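Capsid (Human calicivirus NLV/Boxer/2001/US, PDB 4RDL) forms the protrusion domain of a norovirus capsid, which dimerises and binds histo-blood group glycans such as the Lewis y tetrasaccharide, probably for attachment to host cells. Local coordinates at residues K12-P17 / D251-H256; M36-D41 / M277-N282. All blocks are in the same frame, centred on the assembly; numbering follows the deposited sequence.

Contacts 1 and 2 illustrate how N-terminal and C-terminal parts of one chain meet in a single domain. The four segments follow one another as 12-17, 36-41, 251-256 and 277-282, so the two pairings interlock. Each joins an N-terminal piece to a C-terminal piece, as expected for the P1 subdomain of a norovirus protrusion domain, into which P2 is inserted; the residues that line the glycan pockets all lie between these parts in sequence. Both contacts reach the same curled antiparallel sheet, with centres about 19 Å apart. Contact 1 is buried, contact 2 lies at the surface, and they meet where Leu255 CD1 packs on Met277 CE at 3.7 Å.

Contact 1: residues K12-P17 / D251-H256; sequences KPFSVP and DAALLH
In the apolar core of the P1 subdomain, the start of the modelled chain packs against the sheet, with Phe14 and Val16 facing Ala253 and Leu255 of strand 252-258. Residues 12-17 are extended but form no strand, and no hydrogen bond crosses to 251-256. The backbones advance in the same general direction yet stay well apart, Phe14 CA lying 8.6 Å from Ala253 CA, a separation bridged by side chains alone. Every second residue on each side takes part, giving two successive apolar meetings. In the first, the Phe14 ring stands out from the backbone with CG anti to the backbone N (chi1 -179°), which carries its CE2 corner to 3.8 Å from Ala253 CB. The methyl comes at the ring obliquely, and CD2, the next atom along that side, is at 4.2 Å from the same Ala253 CB. The short alanine leaves the aromatic ring to provide most of the reach. In the second meeting two branched chains cross obliquely through single methyl groups, Val16 CG1 touching Leu255 CD2 at 3.9 Å. Ser15, between the two apolar residues, directs its CB away from the strand, and its OG is hydrogen-bonded to His240. All four touching residues are buried. Around Phe14 the core is aromatic: Phe298 meets it edge-to-face, while the rings of Trp301 and Phe241 also pack on it at intermediate tilts. Strand 252-258 is itself held by backbone hydrogen bonds to strands 265-272 and 295-302. Helix 235-244 lies against the N-terminal segment, Phe237 and Phe241 packing on Val16, and just beyond, Pro17 reaches Asn243 of the second subunit, so the segment runs from the core of one subunit toward its dimer partner.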
# COMPACT_ATOMS: atom_id res chain seq x y z
N LYS A 12 -24.88 -12.69 5.58
CA LYS A 12 -23.45 -12.90 5.80
C LYS A 12 -23.01 -12.33 7.15
O LYS A 12 -23.25 -11.16 7.45
CB LYS A 12 -22.64 -12.26 4.67
CG LYS A 12 -21.16 -12.66 4.68
CD LYS A 12 -20.47 -12.23 3.39
CE LYS A 12 -19.13 -12.92 3.23
NZ LYS A 12 -18.44 -12.53 1.96
N PRO A 13 -22.36 -13.17 7.97
CA PRO A 13 -21.88 -12.76 9.29
C PRO A 13 -20.77 -11.71 9.20
O PRO A 13 -19.86 -11.83 8.37
CB PRO A 13 -21.31 -14.06 9.88
CG PRO A 13 -21.97 -15.15 9.11
CD PRO A 13 -22.15 -14.61 7.73
N PHE A 14 -20.86 -10.70 10.05
CA PHE A 14 -19.82 -9.68 10.15
C PHE A 14 -18.54 -10.29 10.71
O PHE A 14 -18.57 -11.26 11.45
CB PHE A 14 -20.31 -8.54 11.05
CG PHE A 14 -19.31 -7.43 11.21
CD1 PHE A 14 -19.11 -6.52 10.19
CD2 PHE A 14 -18.59 -7.30 12.38
CE1 PHE A 14 -18.18 -5.49 10.34
CE2 PHE A 14 -17.66 -6.28 12.54
CZ PHE A 14 -17.46 -5.38 11.51
N SER A 15 -17.41 -9.71 10.33
CA SER A 15 -16.11 -10.12 10.85
C SER A 15 -15.12 -9.00 10.62
O SER A 15 -15.38 -8.08 9.83
CB SER A 15 -15.62 -11.40 10.16
OG SER A 15 -15.37 -11.15 8.78
N VAL A 16 -14.00 -9.06 11.33
CA VAL A 16 -12.89 -8.14 11.06
C VAL A 16 -11.67 -8.98 10.66
O VAL A 16 -11.65 -10.18 10.90
CB VAL A 16 -12.58 -7.24 12.27
CG1 VAL A 16 -13.80 -6.41 12.64
CG2 VAL A 16 -12.09 -8.07 13.46
N PRO A 17 -10.67 -8.35 10.03
CA PRO A 17 -9.51 -9.14 9.62
C PRO A 17 -8.85 -9.90 10.77
O PRO A 17 -8.72 -9.40 11.89
CB PRO A 17 -8.55 -8.09 9.06
CG PRO A 17 -9.43 -6.98 8.60
CD PRO A 17 -10.55 -6.94 9.61
N ASP A 251 -26.23 -2.16 17.54
CA ASP A 251 -25.72 -0.81 17.78
C ASP A 251 -24.21 -0.74 17.62
O ASP A 251 -23.67 0.26 17.14
CB ASP A 251 -26.05 -0.35 19.20
CG ASP A 251 -27.53 -0.14 19.43
OD1 ASP A 251 -28.28 -0.00 18.44
OD2 ASP A 251 -27.93 -0.10 20.62
N ALA A 252 -23.53 -1.80 18.04
CA ALA A 252 -22.07 -1.83 18.01
C ALA A 252 -21.57 -3.25 17.84
O ALA A 252 -22.24 -4.21 18.26
CB ALA A 252 -21.50 -1.23 19.29
N ALA A 253 -20.41 -3.39 17.21
CA ALA A 253 -19.74 -4.67 17.10
C ALA A 253 -18.70 -4.78 18.21
O ALA A 253 -17.75 -4.00 18.24
CB ALA A 253 -19.07 -4.82 15.72
N LEU A 254 -18.88 -5.74 19.11
CA LEU A 254 -17.92 -5.98 20.18
C LEU A 254 -16.73 -6.73 19.60
O LEU A 254 -16.90 -7.80 18.99
CB LEU A 254 -18.54 -6.82 21.31
CG LEU A 254 -17.58 -7.27 22.41
CD1 LEU A 254 -17.04 -6.08 23.19
CD2 LEU A 254 -18.25 -8.27 23.36
N LEU A 255 -15.53 -6.16 19.79
CA LEU A 255 -14.29 -6.83 19.40
C LEU A 255 -13.46 -7.15 20.62
O LEU A 255 -13.43 -6.37 21.59
CB LEU A 255 -13.43 -5.93 18.50
CG LEU A 255 -14.08 -5.26 17.30
CD1 LEU A 255 -13.00 -4.52 16.52
CD2 LEU A 255 -14.77 -6.29 16.42
N HIS A 256 -12.77 -8.29 20.58
CA HIS A 256 -11.72 -8.57 21.54
C HIS A 256 -10.39 -8.50 20.81
O HIS A 256 -10.25 -9.02 19.71
CB HIS A 256 -11.91 -9.93 22.20
CG HIS A 256 -13.01 -9.94 23.21
ND1 HIS A 256 -13.35 -11.06 23.93
CD2 HIS A 256 -13.83 -8.95 23.64
CE1 HIS A 256 -14.34 -10.76 24.75
NE2 HIS A 256 -14.64 -9.48 24.60

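Contact 2: residues M36-D41 / M277-N282; sequences MMVSND and MTCVPN
Val38 overlaps both Cys279 and Pro281 with its two methyl groups, spanning the place where strand 276-279 gives way to loop. The setting is the curled antiparallel sheet of the P1 subdomain, in which strands 35-38 and 276-279 each pair with strand 213-220. The two segments share no hydrogen bond; what they share is a neighbour, with Met37 bonded through its backbone to Tyr216 and Cys279 to Ala213. Val38 also packs on Ala213 of that shared strand, and from there reaches the second segment. The valine divides its methyls between the partners. CG1, beside the backbone N (chi1 -57°) and so anti to the carbonyl carbon, approaches Cys279 SG to 3.5 Å, a snug apolar contact. CG2 turns instead to the proline, lying 4.0 Å from Pro281 CB, with Pro281 CG close behind. Since Pro281 CB is also 4.1 Å from Val38 CG1, that ring carbon sits against both branches of the valine. The valine side chain and the proline cross at about a right angle, with CB and CG of the ring nearest the valine methyls. Cys279 brings its sulfur to the contact with SG between the backbone N and the carbonyl carbon, while the intervening Val280 points its CB away and packs on Leu308. All three touching residues are partly exposed, making this a patch at the surface of the domain rather than part of its core. Next to Val38, Ser39 has a polar environment: its OG is hydrogen-bonded to Gln44 NE2 and also accepts a weak, strongly bent bond from Asp41 N, 2.9 Å from Ser39 OG with an N-H...O angle of 122°.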
# COMPACT_ATOMS: atom_id res chain seq x y z
N MET A 36 -1.77 1.89 19.02
CA MET A 36 -3.06 2.54 19.09
C MET A 36 -3.12 3.35 20.37
O MET A 36 -2.38 3.08 21.33
CB MET A 36 -4.23 1.55 18.96
CG MET A 36 -4.19 0.36 19.88
SD MET A 36 -5.69 -0.65 19.66
CE MET A 36 -5.06 -2.19 20.30
N MET A 37 -3.97 4.37 20.37
CA MET A 37 -4.05 5.30 21.49
C MET A 37 -5.37 6.05 21.42
O MET A 37 -5.96 6.19 20.35
CB MET A 37 -2.89 6.31 21.42
CG MET A 37 -3.02 7.29 20.26
SD MET A 37 -1.65 8.45 20.10
CE MET A 37 -1.90 9.48 21.54
N VAL A 38 -5.83 6.56 22.57
CA VAL A 38 -6.88 7.56 22.56
C VAL A 38 -6.19 8.92 22.54
O VAL A 38 -5.02 9.03 22.88
CB VAL A 38 -7.83 7.43 23.77
CG1 VAL A 38 -8.45 6.04 23.78
CG2 VAL A 38 -7.10 7.70 25.07
N SER A 39 -6.92 9.94 22.13
CA SER A 39 -6.35 11.29 22.13
C SER A 39 -6.32 11.85 23.54
O SER A 39 -7.19 11.56 24.35
CB SER A 39 -7.19 12.21 21.25
OG SER A 39 -6.76 13.54 21.41
N ASN A 40 -5.32 12.68 23.82
CA ASN A 40 -5.33 13.49 25.04
C ASN A 40 -6.32 14.65 24.98
O ASN A 40 -6.90 15.04 25.99
CB ASN A 40 -3.93 14.00 25.37
CG ASN A 40 -3.07 12.95 26.02
OD1 ASN A 40 -3.19 11.76 25.73
ND2 ASN A 40 -2.19 13.38 26.92
N ASP A 41 -6.52 15.20 23.78
CA ASP A 41 -7.53 16.24 23.59
C ASP A 41 -8.83 15.61 23.10
O ASP A 41 -9.03 15.44 21.90
CB ASP A 41 -7.05 17.30 22.60
CG ASP A 41 -8.08 18.42 22.38
OD1 ASP A 41 -7.84 19.29 21.52
OD2 ASP A 41 -9.12 18.43 23.08
N MET A 277 -13.77 2.77 16.14
CA MET A 277 -13.94 2.03 17.38
C MET A 277 -13.59 2.83 18.62
O MET A 277 -12.91 3.85 18.56
CB MET A 277 -13.23 0.66 17.35
CG MET A 277 -11.74 0.69 17.51
SD MET A 277 -10.98 -0.96 17.49
CE MET A 277 -11.10 -1.44 15.77
N THR A 278 -14.12 2.37 19.75
CA THR A 278 -13.87 3.02 21.02
C THR A 278 -13.35 2.02 22.04
O THR A 278 -13.44 0.80 21.84
CB THR A 278 -15.14 3.64 21.60
OG1 THR A 278 -16.06 2.59 21.91
CG2 THR A 278 -15.77 4.61 20.60
N CYS A 279 -12.83 2.56 23.13
CA CYS A 279 -12.43 1.77 24.29
C CYS A 279 -12.71 2.61 25.52
O CYS A 279 -13.01 3.79 25.42
CB CYS A 279 -10.94 1.46 24.23
SG CYS A 279 -9.88 2.92 24.51
N VAL A 280 -12.60 1.99 26.69
CA VAL A 280 -12.45 2.76 27.91
C VAL A 280 -10.98 2.63 28.30
O VAL A 280 -10.53 1.55 28.68
CB VAL A 280 -13.37 2.27 29.04
CG1 VAL A 280 -13.06 3.02 30.33
CG2 VAL A 280 -14.82 2.49 28.65
N PRO A 281 -10.22 3.73 28.16
CA PRO A 281 -8.78 3.64 28.35
C PRO A 281 -8.41 3.61 29.82
O PRO A 281 -9.23 3.96 30.68
CB PRO A 281 -8.28 4.95 27.73
CG PRO A 281 -9.40 5.90 27.93
CD PRO A 281 -10.66 5.08 27.79
N ASN A 282 -7.19 3.18 30.09
CA ASN A 282 -6.63 3.29 31.43
C ASN A 282 -7.41 2.50 32.46
O ASN A 282 -7.59 2.95 33.59
CB ASN A 282 -6.57 4.76 31.85
CG ASN A 282 -5.72 4.97 33.07
OD1 ASN A 282 -4.75 4.25 33.28
ND2 ASN A 282 -6.07 5.96 33.88